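Local coordinates for protein sucrose 6(F)-phosphate phosphorylase (Thermoanaerobacterium thermosaccharolyticum DSM 571, PDB 6S9V) that belongs to the alpha-amylase-like phosphorylases, enzymes built around a closed eight-stranded beta/alpha (TIM) barrel, at residues Y71-K85 / F192-V205. Residues are numbered along the deposited sequence; the frame is centred on the assembly and turned at random.
Sequences YSEIEPKFGTWYDIK and FLLEVFKTFSNFGV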
loop_
_atom_site.group_PDB
_atom_site.type_symbol
_atom_site.label_atom_id
_atom_site.label_comp_id
_atom_site.label_asym_id
_atom_site.label_seq_id
_atom_site.Cartn_x
_atom_site.Cartn_y
_atom_site.Cartn_z
ATOM N N TYR A 71 -12.858 -15.206 2.690
ATOM C CA TYR A 71 -13.358 -13.840 2.723
ATOM C C TYR A 71 -14.808 -13.751 3.188
ATOM O O TYR A 71 -15.355 -12.646 3.274
ATOM C CB TYR A 71 -13.247 -13.185 1.345
ATOM C CG TYR A 71 -11.846 -13.042 0.801
ATOM C CD1 TYR A 71 -11.257 -14.063 0.065
ATOM C CD2 TYR A 71 -11.125 -11.872 0.990
ATOM C CE1 TYR A 71 -9.993 -13.922 -0.464
ATOM C CE2 TYR A 71 -9.845 -11.726 0.473
ATOM C CZ TYR A 71 -9.285 -12.756 -0.246
ATOM O OH TYR A 71 -8.021 -12.599 -0.768
ATOM N N SER A 72 -15.443 -14.884 3.475
ATOM C CA SER A 72 -16.860 -14.888 3.821
ATOM C C SER A 72 -17.107 -14.484 5.267
ATOM O O SER A 72 -18.267 -14.343 5.667
ATOM C CB SER A 72 -17.460 -16.269 3.542
ATOM O OG SER A 72 -16.819 -17.262 4.325
ATOM N N GLU A 73 -16.057 -14.290 6.057
ATOM C CA GLU A 73 -16.205 -13.763 7.401
ATOM C C GLU A 73 -14.989 -12.915 7.734
ATOM O O GLU A 73 -13.906 -13.081 7.162
ATOM C CB GLU A 73 -16.372 -14.864 8.459
ATOM C CG GLU A 73 -15.161 -15.741 8.616
ATOM C CD GLU A 73 -15.178 -16.587 9.884
ATOM O OE1 GLU A 73 -16.254 -16.763 10.506
ATOM O OE2 GLU A 73 -14.095 -17.090 10.246
ATOM N N ILE A 74 -15.190 -12.008 8.672
ATOM C CA ILE A 74 -14.091 -11.278 9.287
ATOM C C ILE A 74 -13.499 -12.149 10.388
ATOM O O ILE A 74 -14.215 -12.898 11.064
ATOM C CB ILE A 74 -14.592 -9.925 9.830
ATOM C CG1 ILE A 74 -15.100 -9.044 8.676
ATOM C CG2 ILE A 74 -13.501 -9.236 10.643
ATOM C CD1 ILE A 74 -14.093 -8.792 7.570
ATOM N N GLU A 75 -12.183 -12.073 10.559
ATOM C CA GLU A 75 -11.516 -12.766 11.656
ATOM C C GLU A 75 -12.216 -12.430 12.974
ATOM O O GLU A 75 -12.270 -11.255 13.353
ATOM C CB GLU A 75 -10.044 -12.361 11.692
ATOM C CG GLU A 75 -9.304 -12.665 12.997
ATOM C CD GLU A 75 -9.456 -14.098 13.443
ATOM O OE1 GLU A 75 -9.416 -15.003 12.584
ATOM O OE2 GLU A 75 -9.614 -14.316 14.661
ATOM N N PRO A 76 -12.776 -13.425 13.687
ATOM C CA PRO A 76 -13.586 -13.091 14.874
ATOM C C PRO A 76 -12.830 -12.371 15.977
ATOM O O PRO A 76 -13.455 -11.623 16.742
ATOM C CB PRO A 76 -14.117 -14.462 15.330
ATOM C CG PRO A 76 -14.165 -15.267 14.064
ATOM C CD PRO A 76 -12.980 -14.821 13.255
ATOM N N LYS A 77 -11.506 -12.533 16.073
ATOM C CA LYS A 77 -10.740 -11.713 17.009
ATOM C C LYS A 77 -10.913 -10.227 16.720
ATOM O O LYS A 77 -10.806 -9.395 17.629
ATOM C CB LYS A 77 -9.251 -12.062 16.930
ATOM C CG LYS A 77 -8.810 -13.306 17.681
ATOM C CD LYS A 77 -7.367 -13.677 17.316
ATOM C CE LYS A 77 -6.347 -12.688 17.862
ATOM N NZ LYS A 77 -6.210 -12.766 19.339
ATOM N N PHE A 78 -11.172 -9.874 15.464
ATOM C CA PHE A 78 -11.274 -8.479 15.062
ATOM C C PHE A 78 -12.708 -7.973 15.017
ATOM O O PHE A 78 -12.937 -6.787 15.278
ATOM C CB PHE A 78 -10.621 -8.281 13.690
ATOM C CG PHE A 78 -9.187 -8.749 13.627
ATOM C CD1 PHE A 78 -8.398 -8.765 14.761
ATOM C CD2 PHE A 78 -8.629 -9.173 12.428
ATOM C CE1 PHE A 78 -7.082 -9.200 14.708
ATOM C CE2 PHE A 78 -7.312 -9.607 12.376
ATOM C CZ PHE A 78 -6.544 -9.618 13.519
ATOM N N GLY A 79 -13.663 -8.816 14.659
ATOM C CA GLY A 79 -15.054 -8.409 14.635
ATOM C C GLY A 79 -15.824 -9.190 13.574
ATOM O O GLY A 79 -15.561 -10.371 13.343
ATOM N N THR A 80 -16.772 -8.499 12.942
ATOM C CA THR A 80 -17.655 -9.117 11.972
ATOM C C THR A 80 -17.780 -8.217 10.753
ATOM O O THR A 80 -17.396 -7.045 10.770
ATOM C CB THR A 80 -19.053 -9.375 12.541
ATOM O OG1 THR A 80 -19.751 -8.126 12.644
ATOM C CG2 THR A 80 -18.972 -10.034 13.907
ATOM N N TRP A 81 -18.335 -8.787 9.686
ATOM C CA TRP A 81 -18.597 -8.007 8.484
ATOM C C TRP A 81 -19.504 -6.817 8.775
ATOM O O TRP A 81 -19.445 -5.805 8.069
ATOM C CB TRP A 81 -19.216 -8.905 7.420
ATOM C CG TRP A 81 -18.244 -9.441 6.418
ATOM C CD1 TRP A 81 -17.976 -10.750 6.157
ATOM C CD2 TRP A 81 -17.414 -8.677 5.540
ATOM N NE1 TRP A 81 -17.040 -10.853 5.159
ATOM C CE2 TRP A 81 -16.670 -9.591 4.770
ATOM C CE3 TRP A 81 -17.227 -7.309 5.333
ATOM C CZ2 TRP A 81 -15.761 -9.182 3.804
ATOM C CZ3 TRP A 81 -16.336 -6.899 4.362
ATOM C CH2 TRP A 81 -15.597 -7.834 3.622
ATOM N N TYR A 82 -20.366 -6.922 9.790
ATOM C CA TYR A 82 -21.240 -5.797 10.131
ATOM C C TYR A 82 -20.469 -4.639 10.755
ATOM O O TYR A 82 -20.897 -3.483 10.644
ATOM C CB TYR A 82 -22.363 -6.281 11.035
ATOM C CG TYR A 82 -23.243 -7.248 10.293
ATOM C CD1 TYR A 82 -24.240 -6.791 9.443
ATOM C CD2 TYR A 82 -23.041 -8.618 10.392
ATOM C CE1 TYR A 82 -25.035 -7.670 8.742
ATOM C CE2 TYR A 82 -23.830 -9.504 9.694
ATOM C CZ TYR A 82 -24.824 -9.025 8.869
ATOM O OH TYR A 82 -25.614 -9.906 8.170
ATOM N N ASP A 83 -19.343 -4.915 11.418
ATOM C CA ASP A 83 -18.466 -3.832 11.859
ATOM C C ASP A 83 -17.936 -3.037 10.670
ATOM O O ASP A 83 -17.795 -1.806 10.743
ATOM C CB ASP A 83 -17.308 -4.396 12.683
ATOM C CG ASP A 83 -17.771 -5.030 13.986
ATOM O OD1 ASP A 83 -18.755 -4.534 14.578
ATOM O OD2 ASP A 83 -17.167 -6.035 14.402
ATOM N N ILE A 84 -17.609 -3.729 9.572
ATOM C CA ILE A 84 -17.153 -3.057 8.356
ATOM C C ILE A 84 -18.290 -2.249 7.739
ATOM O O ILE A 84 -18.109 -1.103 7.303
ATOM C CB ILE A 84 -16.609 -4.092 7.352
ATOM C CG1 ILE A 84 -15.475 -4.916 7.966
ATOM C CG2 ILE A 84 -16.146 -3.416 6.060
ATOM C CD1 ILE A 84 -14.189 -4.196 8.098
ATOM N N LYS A 85 -19.468 -2.859 7.647
ATOM C CA LYS A 85 -20.627 -2.179 7.083
ATOM C C LYS A 85 -20.927 -0.896 7.843
ATOM O O LYS A 85 -21.227 0.138 7.235
ATOM C CB LYS A 85 -21.830 -3.115 7.110
ATOM C CG LYS A 85 -23.086 -2.562 6.446
ATOM C CD LYS A 85 -24.230 -3.550 6.594
ATOM C CE LYS A 85 -25.465 -3.123 5.821
ATOM N NZ LYS A 85 -26.550 -4.137 5.951
ATOM N N PHE A 192 -14.183 -17.507 -7.888
ATOM C CA PHE A 192 -13.813 -17.213 -6.506
ATOM C C PHE A 192 -13.607 -15.720 -6.291
ATOM O O PHE A 192 -14.150 -15.138 -5.345
ATOM C CB PHE A 192 -12.549 -18.001 -6.160
ATOM C CG PHE A 192 -11.952 -17.666 -4.823
ATOM C CD1 PHE A 192 -12.540 -18.118 -3.651
ATOM C CD2 PHE A 192 -10.789 -16.925 -4.741
ATOM C CE1 PHE A 192 -11.982 -17.819 -2.421
ATOM C CE2 PHE A 192 -10.224 -16.628 -3.510
ATOM C CZ PHE A 192 -10.824 -17.079 -2.354
ATOM N N LEU A 193 -12.841 -15.077 -7.173
ATOM C CA LEU A 193 -12.593 -13.649 -7.031
ATOM C C LEU A 193 -13.881 -12.851 -7.194
ATOM O O LEU A 193 -14.107 -11.875 -6.473
ATOM C CB LEU A 193 -11.540 -13.190 -8.040
ATOM C CG LEU A 193 -10.156 -13.837 -7.925
ATOM C CD1 LEU A 193 -9.238 -13.325 -9.021
ATOM C CD2 LEU A 193 -9.536 -13.592 -6.556
ATOM N N LEU A 194 -14.738 -13.252 -8.145
ATOM C CA LEU A 194 -16.027 -12.587 -8.315
ATOM C C LEU A 194 -16.869 -12.669 -7.050
ATOM O O LEU A 194 -17.571 -11.713 -6.698
ATOM C CB LEU A 194 -16.798 -13.209 -9.479
ATOM C CG LEU A 194 -16.335 -12.932 -10.901
ATOM C CD1 LEU A 194 -17.410 -13.396 -11.878
ATOM C CD2 LEU A 194 -16.049 -11.465 -11.090
ATOM N N GLU A 195 -16.843 -13.819 -6.370
ATOM C CA GLU A 195 -17.602 -13.965 -5.136
ATOM C C GLU A 195 -17.082 -13.032 -4.051
ATOM O O GLU A 195 -17.864 -12.549 -3.227
ATOM C CB GLU A 195 -17.548 -15.418 -4.655
ATOM C CG GLU A 195 -18.295 -15.669 -3.351
ATOM C CD GLU A 195 -19.759 -15.279 -3.421
ATOM O OE1 GLU A 195 -20.353 -15.369 -4.518
ATOM O OE2 GLU A 195 -20.311 -14.854 -2.382
ATOM N N VAL A 196 -15.778 -12.749 -4.044
ATOM C CA VAL A 196 -15.242 -11.812 -3.064
ATOM C C VAL A 196 -15.718 -10.395 -3.366
ATOM O O VAL A 196 -16.133 -9.667 -2.460
ATOM C CB VAL A 196 -13.706 -11.894 -3.010
ATOM C CG1 VAL A 196 -13.166 -10.912 -1.965
ATOM C CG2 VAL A 196 -13.265 -13.312 -2.691
ATOM N N PHE A 197 -15.678 -9.983 -4.641
ATOM C CA PHE A 197 -16.236 -8.684 -5.021
ATOM C C PHE A 197 -17.684 -8.553 -4.555
ATOM O O PHE A 197 -18.093 -7.504 -4.033
ATOM C CB PHE A 197 -16.157 -8.486 -6.540
ATOM C CG PHE A 197 -14.774 -8.162 -7.062
ATOM C CD1 PHE A 197 -13.896 -7.372 -6.341
ATOM C CD2 PHE A 197 -14.369 -8.640 -8.300
ATOM C CE1 PHE A 197 -12.627 -7.077 -6.837
ATOM C CE2 PHE A 197 -13.108 -8.351 -8.800
ATOM C CZ PHE A 197 -12.241 -7.565 -8.073
ATOM N N LYS A 198 -18.483 -9.600 -4.758
ATOM C CA LYS A 198 -19.878 -9.568 -4.333
ATOM C C LYS A 198 -19.999 -9.415 -2.823
ATOM O O LYS A 198 -20.818 -8.628 -2.331
ATOM C CB LYS A 198 -20.571 -10.846 -4.803
ATOM C CG LYS A 198 -22.039 -10.926 -4.486
ATOM C CD LYS A 198 -22.697 -12.033 -5.293
ATOM C CE LYS A 198 -24.205 -12.027 -5.115
ATOM N NZ LYS A 198 -24.580 -12.662 -3.819
ATOM N N THR A 199 -19.196 -10.167 -2.073
ATOM C CA THR A 199 -19.196 -10.055 -0.616
ATOM C C THR A 199 -18.784 -8.656 -0.175
ATOM O O THR A 199 -19.467 -8.023 0.642
ATOM C CB THR A 199 -18.262 -11.112 -0.031
ATOM O OG1 THR A 199 -18.754 -12.415 -0.381
ATOM C CG2 THR A 199 -18.172 -10.981 1.487
ATOM N N PHE A 200 -17.670 -8.155 -0.718
ATOM C CA PHE A 200 -17.209 -6.810 -0.389
ATOM C C PHE A 200 -18.299 -5.783 -0.665
ATOM O O PHE A 200 -18.606 -4.937 0.180
ATOM C CB PHE A 200 -15.957 -6.455 -1.198
ATOM C CG PHE A 200 -14.669 -7.117 -0.709
ATOM C CD1 PHE A 200 -14.691 -8.091 0.267
ATOM C CD2 PHE A 200 -13.438 -6.741 -1.239
ATOM C CE1 PHE A 200 -13.523 -8.679 0.700
ATOM C CE2 PHE A 200 -12.251 -7.328 -0.795
ATOM C CZ PHE A 200 -12.298 -8.292 0.170
ATOM N N SER A 201 -18.877 -5.832 -1.865
ATOM C CA SER A 201 -19.901 -4.865 -2.240
ATOM C C SER A 201 -21.102 -4.948 -1.311
ATOM O O SER A 201 -21.743 -3.930 -1.016
ATOM C CB SER A 201 -20.333 -5.112 -3.687
ATOM O OG SER A 201 -21.375 -4.236 -4.056
ATOM N N ASN A 202 -21.447 -6.161 -0.875
ATOM C CA ASN A 202 -22.594 -6.345 0.001
ATOM C C ASN A 202 -22.437 -5.578 1.310
ATOM O O ASN A 202 -23.436 -5.183 1.920
ATOM C CB ASN A 202 -22.785 -7.839 0.275
ATOM C CG ASN A 202 -23.993 -8.124 1.135
ATOM O OD1 ASN A 202 -23.871 -8.352 2.341
ATOM N ND2 ASN A 202 -25.170 -8.118 0.523
ATOM N N PHE A 203 -21.204 -5.371 1.767
ATOM C CA PHE A 203 -20.964 -4.699 3.040
ATOM C C PHE A 203 -20.392 -3.294 2.871
ATOM O O PHE A 203 -19.807 -2.750 3.812
ATOM C CB PHE A 203 -20.067 -5.571 3.916
ATOM C CG PHE A 203 -20.705 -6.879 4.292
ATOM C CD1 PHE A 203 -21.731 -6.915 5.222
ATOM C CD2 PHE A 203 -20.293 -8.066 3.710
ATOM C CE1 PHE A 203 -22.342 -8.114 5.567
ATOM C CE2 PHE A 203 -20.891 -9.270 4.053
ATOM C CZ PHE A 203 -21.916 -9.293 4.983
ATOM N N GLY A 204 -20.556 -2.692 1.693
ATOM C CA GLY A 204 -20.270 -1.283 1.519
ATOM C C GLY A 204 -18.875 -0.924 1.066
ATOM O O GLY A 204 -18.563 0.267 0.988
ATOM N N VAL A 205 -18.049 -1.912 0.708
ATOM C CA VAL A 205 -16.669 -1.654 0.306
ATOM C C VAL A 205 -16.650 -1.061 -1.094
ATOM O O VAL A 205 -17.272 -1.595 -2.019
ATOM C CB VAL A 205 -15.849 -2.953 0.363
ATOM C CG1 VAL A 205 -14.429 -2.719 -0.147
ATOM C CG2 VAL A 205 -15.833 -3.494 1.769
HETATM O O HOH W 1 -25.694 -6.301 4.511
#
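On the outside of the TIM barrel, an aromatic cluster joins the first turn of helix 81-88 and the loop before it to helix 187-202 and the turn just after it. At its heart the five-membered ring of Trp81 and the ring of Phe203 form an offset stack, planes 9° apart and centroids separated by 4.3 Å. Phenylalanine suits this site because its flat face also takes Trp81 CB, 3.6 Å from the ring centroid, while its edge turns to the face of Tyr82 in a T-shaped pair. Tryptophan offers wide faces plus an in-plane N-H: Ile74 CD1 sits opposite Phe203, and Trp81 NE1 donates to Tyr71 O at 3.1 Å, which together limit rotation of the indole. Phe200 CD1 reaches Trp81 CH2 at 3.5 Å. Thr199 OG1 bonds Glu195 O within its own helix, leaving CG2 to pack 3.8 Å from Trp81 CZ2.

Val196 serves one ring with two methyls: with CG1 anti to the backbone N (chi1 -179°), CG1 lies over the Tyr71 face and CG2 comes within 3.5 Å of Tyr71 CD1. Tyr71 OH bonds Met98 N. Gly204, whose positive phi would jam a CB against the preceding carbonyl, completes the Schellman motif ending helix 187-202. Phe203 O, lacking a hydrogen-bond partner, is approached by Lys85 CA at 3.4 Å. With no direct hydrogen bond between the segments, shape-matched rings and apolar groups mainly hold them together.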